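Local coordinates for pre-crRNA processing endonuclease (PDB 4R0J), which probably cuts CRISPR precursor RNA into mature crRNA as a Cas5 endonuclease of the type I-C CRISPR system, at residues A[13-18]-A[139-144]; A[52-57]-A[134-139]. All blocks are in the same frame, centred on the assembly; numbering follows the deposited sequence.

Interaction 1 of 2, residues A[13-18]-A[139-144]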
loop_
_atom_site.group_PDB
_atom_site.type_symbol
_atom_site.label_atom_id
_atom_site.label_comp_id
_atom_site.label_asym_id
_atom_site.label_seq_id
_atom_site.Cartn_x
_atom_site.Cartn_y
_atom_site.Cartn_z
ATOM N N ALA A 13 10.260 -0.063 1.388
ATOM C CA ALA A 13 10.112 -1.506 1.283
ATOM C C ALA A 13 9.922 -1.919 -0.163
ATOM O O ALA A 13 9.244 -1.238 -0.932
ATOM C CB ALA A 13 8.931 -1.974 2.107
ATOM N N ARG A 14 10.533 -3.038 -0.523
ATOM C CA ARG A 14 10.271 -3.669 -1.810
ATOM C C ARG A 14 9.364 -4.889 -1.603
ATOM O O ARG A 14 9.638 -5.743 -0.759
ATOM C CB ARG A 14 11.582 -4.053 -2.494
ATOM C CG ARG A 14 11.387 -4.876 -3.750
ATOM C CD ARG A 14 12.682 -5.068 -4.499
ATOM N NE ARG A 14 13.734 -5.587 -3.641
ATOM C CZ ARG A 14 15.033 -5.399 -3.859
ATOM N NH1 ARG A 14 15.438 -4.696 -4.913
ATOM N NH2 ARG A 14 15.928 -5.909 -3.021
ATOM N N ILE A 15 8.278 -4.951 -2.370
ATOM C CA ILE A 15 7.304 -6.041 -2.283
ATOM C C ILE A 15 7.270 -6.764 -3.611
ATOM O O ILE A 15 7.082 -6.128 -4.652
ATOM C CB ILE A 15 5.867 -5.487 -2.062
ATOM C CG1 ILE A 15 5.849 -4.348 -1.031
ATOM C CG2 ILE A 15 4.900 -6.617 -1.743
ATOM C CD1 ILE A 15 6.339 -4.736 0.319
ATOM N N ARG A 16 7.453 -8.083 -3.587
ATOM C CA ARG A 16 7.405 -8.884 -4.809
ATOM C C ARG A 16 6.387 -10.009 -4.677
ATOM O O ARG A 16 6.172 -10.542 -3.584
ATOM C CB ARG A 16 8.779 -9.484 -5.110
ATOM C CG ARG A 16 9.825 -8.475 -5.567
ATOM C CD ARG A 16 11.202 -9.129 -5.506
ATOM N NE ARG A 16 12.244 -8.257 -6.037
ATOM C CZ ARG A 16 13.545 -8.469 -5.873
ATOM N NH1 ARG A 16 13.964 -9.526 -5.187
ATOM N NH2 ARG A 16 14.427 -7.621 -6.385
ATOM N N GLY A 17 5.776 -10.388 -5.790
ATOM C CA GLY A 17 4.832 -11.491 -5.770
ATOM C C GLY A 17 4.641 -12.090 -7.137
ATOM O O GLY A 17 4.693 -11.382 -8.144
ATOM N N ASP A 18 4.415 -13.398 -7.192
ATOM C CA ASP A 18 4.170 -14.041 -8.471
ATOM C C ASP A 18 2.777 -13.699 -8.989
ATOM O O ASP A 18 2.521 -13.751 -10.193
ATOM C CB ASP A 18 4.348 -15.557 -8.359
ATOM C CG ASP A 18 5.803 -15.957 -8.204
ATOM O OD1 ASP A 18 6.675 -15.102 -8.464
ATOM O OD2 ASP A 18 6.072 -17.119 -7.830
ATOM N N ILE A 139 2.612 -11.772 4.457
ATOM C CA ILE A 139 2.141 -10.686 3.619
ATOM C C ILE A 139 1.349 -11.253 2.450
ATOM O O ILE A 139 1.831 -12.123 1.722
ATOM C CB ILE A 139 3.327 -9.868 3.066
ATOM C CG1 ILE A 139 4.184 -9.316 4.216
ATOM C CG2 ILE A 139 2.831 -8.774 2.135
ATOM C CD1 ILE A 139 3.399 -8.583 5.275
ATOM N N PHE A 140 0.127 -10.758 2.273
ATOM C CA PHE A 140 -0.736 -11.241 1.199
ATOM C C PHE A 140 -1.004 -10.161 0.164
ATOM O O PHE A 140 -1.086 -8.974 0.483
ATOM C CB PHE A 140 -2.069 -11.731 1.766
ATOM C CG PHE A 140 -1.948 -12.944 2.623
ATOM C CD1 PHE A 140 -1.722 -14.183 2.058
ATOM C CD2 PHE A 140 -2.069 -12.848 4.000
ATOM C CE1 PHE A 140 -1.622 -15.315 2.850
ATOM C CE2 PHE A 140 -1.969 -13.977 4.798
ATOM C CZ PHE A 140 -1.743 -15.210 4.220
ATOM N N LEU A 141 -1.152 -10.584 -1.083
ATOM C CA LEU A 141 -1.419 -9.650 -2.164
ATOM C C LEU A 141 -2.798 -9.902 -2.757
ATOM O O LEU A 141 -2.945 -9.949 -3.969
ATOM C CB LEU A 141 -0.360 -9.791 -3.251
ATOM C CG LEU A 141 1.076 -9.580 -2.785
ATOM C CD1 LEU A 141 2.051 -9.809 -3.936
ATOM C CD2 LEU A 141 1.247 -8.195 -2.193
ATOM N N GLY A 142 -3.805 -10.073 -1.902
ATOM C CA GLY A 142 -5.179 -10.071 -2.368
ATOM C C GLY A 142 -5.990 -11.339 -2.189
ATOM O O GLY A 142 -7.222 -11.291 -2.242
ATOM N N THR A 143 -5.313 -12.474 -2.025
ATOM C CA THR A 143 -5.972 -13.709 -1.621
ATOM C C THR A 143 -5.046 -14.458 -0.682
ATOM O O THR A 143 -3.865 -14.116 -0.560
ATOM C CB THR A 143 -6.317 -14.645 -2.811
ATOM O OG1 THR A 143 -5.158 -15.408 -3.185
ATOM C CG2 THR A 143 -6.841 -13.861 -4.006
ATOM N N ARG A 144 -5.573 -15.486 -0.034
ATOM C CA ARG A 144 -4.778 -16.249 0.926
ATOM C C ARG A 144 -3.721 -17.095 0.214
ATOM O O ARG A 144 -2.880 -17.728 0.859
ATOM C CB ARG A 144 -5.667 -17.127 1.816
ATOM C CG ARG A 144 -6.320 -18.303 1.110
ATOM C CD ARG A 144 -7.097 -19.166 2.102
ATOM N NE ARG A 144 -8.254 -18.465 2.652
ATOM C CZ ARG A 144 -8.681 -18.588 3.907
ATOM N NH1 ARG A 144 -8.044 -19.384 4.760
ATOM N NH2 ARG A 144 -9.746 -17.908 4.311
#
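Leu141 reaches across to the strand 13-17 with both of its methyl branches, and nearly all of this contact hangs on that one side chain. Its CD1 lies 3.7 Å from CA of Gly17, while CD2 sits 4.0 Å from CG2 of Ile15, so the fork of the leucine straddles the two positions that face it, one carrying a side chain and one bare. Gly17 has no side chain, and CD1 takes up the place beside its CA, so the backbone itself serves as the packing surface. CD1 also comes within 4.2 Å of the carbonyl O of Arg16, a van der Waals neighbour rather than a bonding partner.

The torsions explain the reach. In Leu141, CG stands opposite the carbonyl carbon (chi1 -58°), which projects the branch point toward the strand. In Ile15, CG1 sits beside the backbone N (chi1 -43°), which leaves CG2 opposite that N, and it is CG2 that meets the leucine. The two aliphatic groups cross at a slant. On the other side of the strand, Arg14 and Arg16 lay their guanidinium groups over one another, with NH2 of Arg16 3.2 Å above the plane of Arg14 and offset toward its rim. Arg14 is balanced by a salt bridge to Asp151; Arg16 has a long, weak ion pair with Glu98.

The two segments are not paired as strands, because strand 147-152 runs between them in the large antiparallel sheet, bonding to Arg14 and Arg16 through its backbone. Leu141 and Ile15 thus bridge over that intervening strand, and Ile47 of helix 41-51 packs on both of them and on Ile139, closing the apolar layer between helix and sheet.

Interaction 2 of 2, residues A[52-57]-A[134-139]. With SO4 (sulfate ion), chain C.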
loop_
_atom_site.group_PDB
_atom_site.type_symbol
_atom_site.label_atom_id
_atom_site.label_comp_id
_atom_site.label_asym_id
_atom_site.label_seq_id
_atom_site.Cartn_x
_atom_site.Cartn_y
_atom_site.Cartn_z
ATOM N N TYR A 52 4.410 -4.429 10.164
ATOM C CA TYR A 52 4.366 -4.070 11.588
ATOM C C TYR A 52 3.279 -3.034 11.832
ATOM O O TYR A 52 3.224 -2.004 11.151
ATOM C CB TYR A 52 5.715 -3.488 12.039
ATOM C CG TYR A 52 5.764 -2.957 13.468
ATOM C CD1 TYR A 52 5.264 -3.702 14.547
ATOM C CD2 TYR A 52 6.356 -1.724 13.748
ATOM C CE1 TYR A 52 5.332 -3.220 15.836
ATOM C CE2 TYR A 52 6.431 -1.237 15.044
ATOM C CZ TYR A 52 5.908 -1.989 16.086
ATOM O OH TYR A 52 5.972 -1.518 17.381
ATOM N N HIS A 53 2.402 -3.308 12.787
ATOM C CA HIS A 53 1.443 -2.301 13.198
ATOM C C HIS A 53 1.055 -2.483 14.656
ATOM O O HIS A 53 0.979 -3.605 15.153
ATOM C CB HIS A 53 0.188 -2.300 12.323
ATOM C CG HIS A 53 -0.736 -1.158 12.623
ATOM N ND1 HIS A 53 -2.076 -1.328 12.899
ATOM C CD2 HIS A 53 -0.495 0.174 12.733
ATOM C CE1 HIS A 53 -2.628 -0.151 13.138
ATOM N NE2 HIS A 53 -1.689 0.777 13.040
ATOM N N LYS A 54 0.857 -1.361 15.332
ATOM C CA LYS A 54 0.283 -1.327 16.683
ATOM C C LYS A 54 -0.663 -0.142 16.649
ATOM O O LYS A 54 -0.382 0.845 15.968
ATOM C CB LYS A 54 1.367 -1.085 17.727
ATOM C CG LYS A 54 2.368 -2.217 17.896
ATOM C CD LYS A 54 1.696 -3.481 18.425
ATOM C CE LYS A 54 2.732 -4.492 18.898
ATOM N NZ LYS A 54 2.098 -5.696 19.507
ATOM N N PRO A 55 -1.785 -0.220 17.372
ATOM C CA PRO A 55 -2.752 0.886 17.304
ATOM C C PRO A 55 -2.205 2.197 17.891
ATOM O O PRO A 55 -2.824 3.258 17.742
ATOM C CB PRO A 55 -3.936 0.375 18.137
ATOM C CG PRO A 55 -3.374 -0.733 18.978
ATOM C CD PRO A 55 -2.292 -1.360 18.150
ATOM N N THR A 56 -1.045 2.127 18.529
ATOM C CA THR A 56 -0.387 3.335 19.036
ATOM C C THR A 56 -0.129 4.300 17.886
ATOM O O THR A 56 -0.217 5.521 18.052
ATOM C CB THR A 56 0.963 3.010 19.698
ATOM O OG1 THR A 56 0.760 2.037 20.737
ATOM C CG2 THR A 56 1.595 4.277 20.309
ATOM N N PHE A 57 0.193 3.734 16.724
ATOM C CA PHE A 57 0.581 4.527 15.557
ATOM C C PHE A 57 -0.221 4.170 14.318
ATOM O O PHE A 57 -0.926 3.159 14.282
ATOM C CB PHE A 57 2.100 4.441 15.305
ATOM C CG PHE A 57 2.597 3.063 14.949
ATOM C CD1 PHE A 57 2.533 2.607 13.634
ATOM C CD2 PHE A 57 3.169 2.240 15.907
ATOM C CE1 PHE A 57 2.999 1.347 13.294
ATOM C CE2 PHE A 57 3.642 0.975 15.570
ATOM C CZ PHE A 57 3.556 0.528 14.260
ATOM N N GLY A 134 11.400 -9.239 6.642
ATOM C CA GLY A 134 10.367 -9.636 5.711
ATOM C C GLY A 134 8.973 -9.516 6.298
ATOM O O GLY A 134 8.012 -10.010 5.721
ATOM N N GLY A 135 8.862 -8.854 7.441
ATOM C CA GLY A 135 7.562 -8.619 8.047
ATOM C C GLY A 135 7.260 -9.524 9.221
ATOM O O GLY A 135 7.690 -10.679 9.272
ATOM N N ARG A 136 6.520 -8.985 10.183
ATOM C CA ARG A 136 6.146 -9.734 11.372
ATOM C C ARG A 136 5.064 -10.772 11.099
ATOM O O ARG A 136 4.962 -11.768 11.823
ATOM C CB ARG A 136 5.716 -8.786 12.492
ATOM C CG ARG A 136 6.885 -8.074 13.150
ATOM C CD ARG A 136 6.429 -6.888 13.967
ATOM N NE ARG A 136 5.481 -7.254 15.010
ATOM C CZ ARG A 136 5.761 -7.258 16.308
ATOM N NH1 ARG A 136 6.973 -6.917 16.730
ATOM N NH2 ARG A 136 4.828 -7.600 17.184
ATOM N N ARG A 137 4.267 -10.532 10.064
ATOM C CA ARG A 137 3.203 -11.448 9.662
ATOM C C ARG A 137 3.398 -11.856 8.211
ATOM O O ARG A 137 4.152 -11.223 7.475
ATOM C CB ARG A 137 1.834 -10.768 9.814
ATOM C CG ARG A 137 1.462 -10.427 11.266
ATOM C CD ARG A 137 0.802 -11.601 11.969
ATOM N NE ARG A 137 0.648 -11.370 13.408
ATOM C CZ ARG A 137 -0.332 -10.650 13.944
ATOM N NH1 ARG A 137 -1.246 -10.090 13.160
ATOM N NH2 ARG A 137 -0.395 -10.484 15.258
ATOM N N ASP A 138 2.715 -12.912 7.791
ATOM C CA ASP A 138 2.659 -13.227 6.372
ATOM C C ASP A 138 2.045 -12.066 5.626
ATOM O O ASP A 138 1.099 -11.437 6.112
ATOM C CB ASP A 138 1.840 -14.493 6.141
ATOM C CG ASP A 138 2.568 -15.739 6.578
ATOM O OD1 ASP A 138 3.817 -15.725 6.573
ATOM O OD2 ASP A 138 1.891 -16.726 6.928
ATOM N N ILE A 139 2.612 -11.772 4.457
ATOM C CA ILE A 139 2.141 -10.686 3.619
ATOM C C ILE A 139 1.349 -11.253 2.450
ATOM O O ILE A 139 1.831 -12.123 1.722
ATOM C CB ILE A 139 3.327 -9.868 3.066
ATOM C CG1 ILE A 139 4.184 -9.316 4.216
ATOM C CG2 ILE A 139 2.831 -8.774 2.135
ATOM C CD1 ILE A 139 3.399 -8.583 5.275
HETATM S S SO4 C . -3.281 -7.844 15.300
HETATM O O1 SO4 C . -3.817 -6.486 15.322
HETATM O O2 SO4 C . -1.993 -7.882 15.990
HETATM O O3 SO4 C . -4.210 -8.738 15.984
HETATM O O4 SO4 C . -3.113 -8.277 13.914
HETATM O O HOH W 1 2.660 -6.261 13.880
#
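Arg136 extends alongside Tyr52 in the same direction, and the two make the apolar part of the contact. The methylene CD of Arg136 presses against CD1 of Tyr52 at 3.4 Å, and farther out CE1 of the ring lies over one face of the guanidinium, offset toward its rim. The planes of ring and guanidinium are 48° apart, so this is an inclined approach rather than a flat stack. A bend at chi3 (58°) in Arg136 brings the head group alongside CD1 and CE1 of the tyrosine. Ile126, Met127 and Ser130 of helix 120-132 also touch Tyr52, and its OH is hydrogen-bonded to His123.

Direct polar bonds between the two segments are lacking, and a water makes the link instead. It accepts from the backbone N of His53 at 3.2 Å and, weakly, from NE of Arg136. Within the loop 52-57, His53 NE2 donates to the carbonyl O of Phe57 at 2.8 Å, closing the loop from His53 to Phe57, within which Phe57 N also bonds to Lys54 O.

The charged groups that meet across the contact, Lys54 and Arg136, are both basic. Lys54 crosses Arg136 at about a right angle, its NZ 4.1 Å from NH2 of the arginine. Two sulfates sit among these groups. One is gripped by Arg137, whose NH1 donates to O4 at 2.7 Å (163°) and whose NH2 donates to O2 at 3.1 Å; the anion meets the guanidinium at its edge. The other forms a salt bridge with NH1 of Arg136.

Both ions probably came from the crystallisation liquor. Even so, basic side chains that collect tetrahedral anions form a patch suited to phosphate, consistent with the RNA binding predicted for this Cas5 protein.

In the fold
Both contacts use the run that leads from helix 120-132 into the edge strand 139-140, and they share Ile139; the residues of interaction 2 fall within the chain span that interaction 1 brings together. Helix 41-51 connects them: its Ile47 packs into interaction 1, and the loop just after its end supplies Tyr52 to interaction 2. Their chemistry follows their place. Interaction 1, its centre about 10 Å from the centre of the chain, is aliphatic and rests on buried side chains against the main sheet. Interaction 2, its centre about 13 Å from it, buries a tyrosine on one side but otherwise turns outward, where water, sulfate and basic groups take over from hydrocarbon packing.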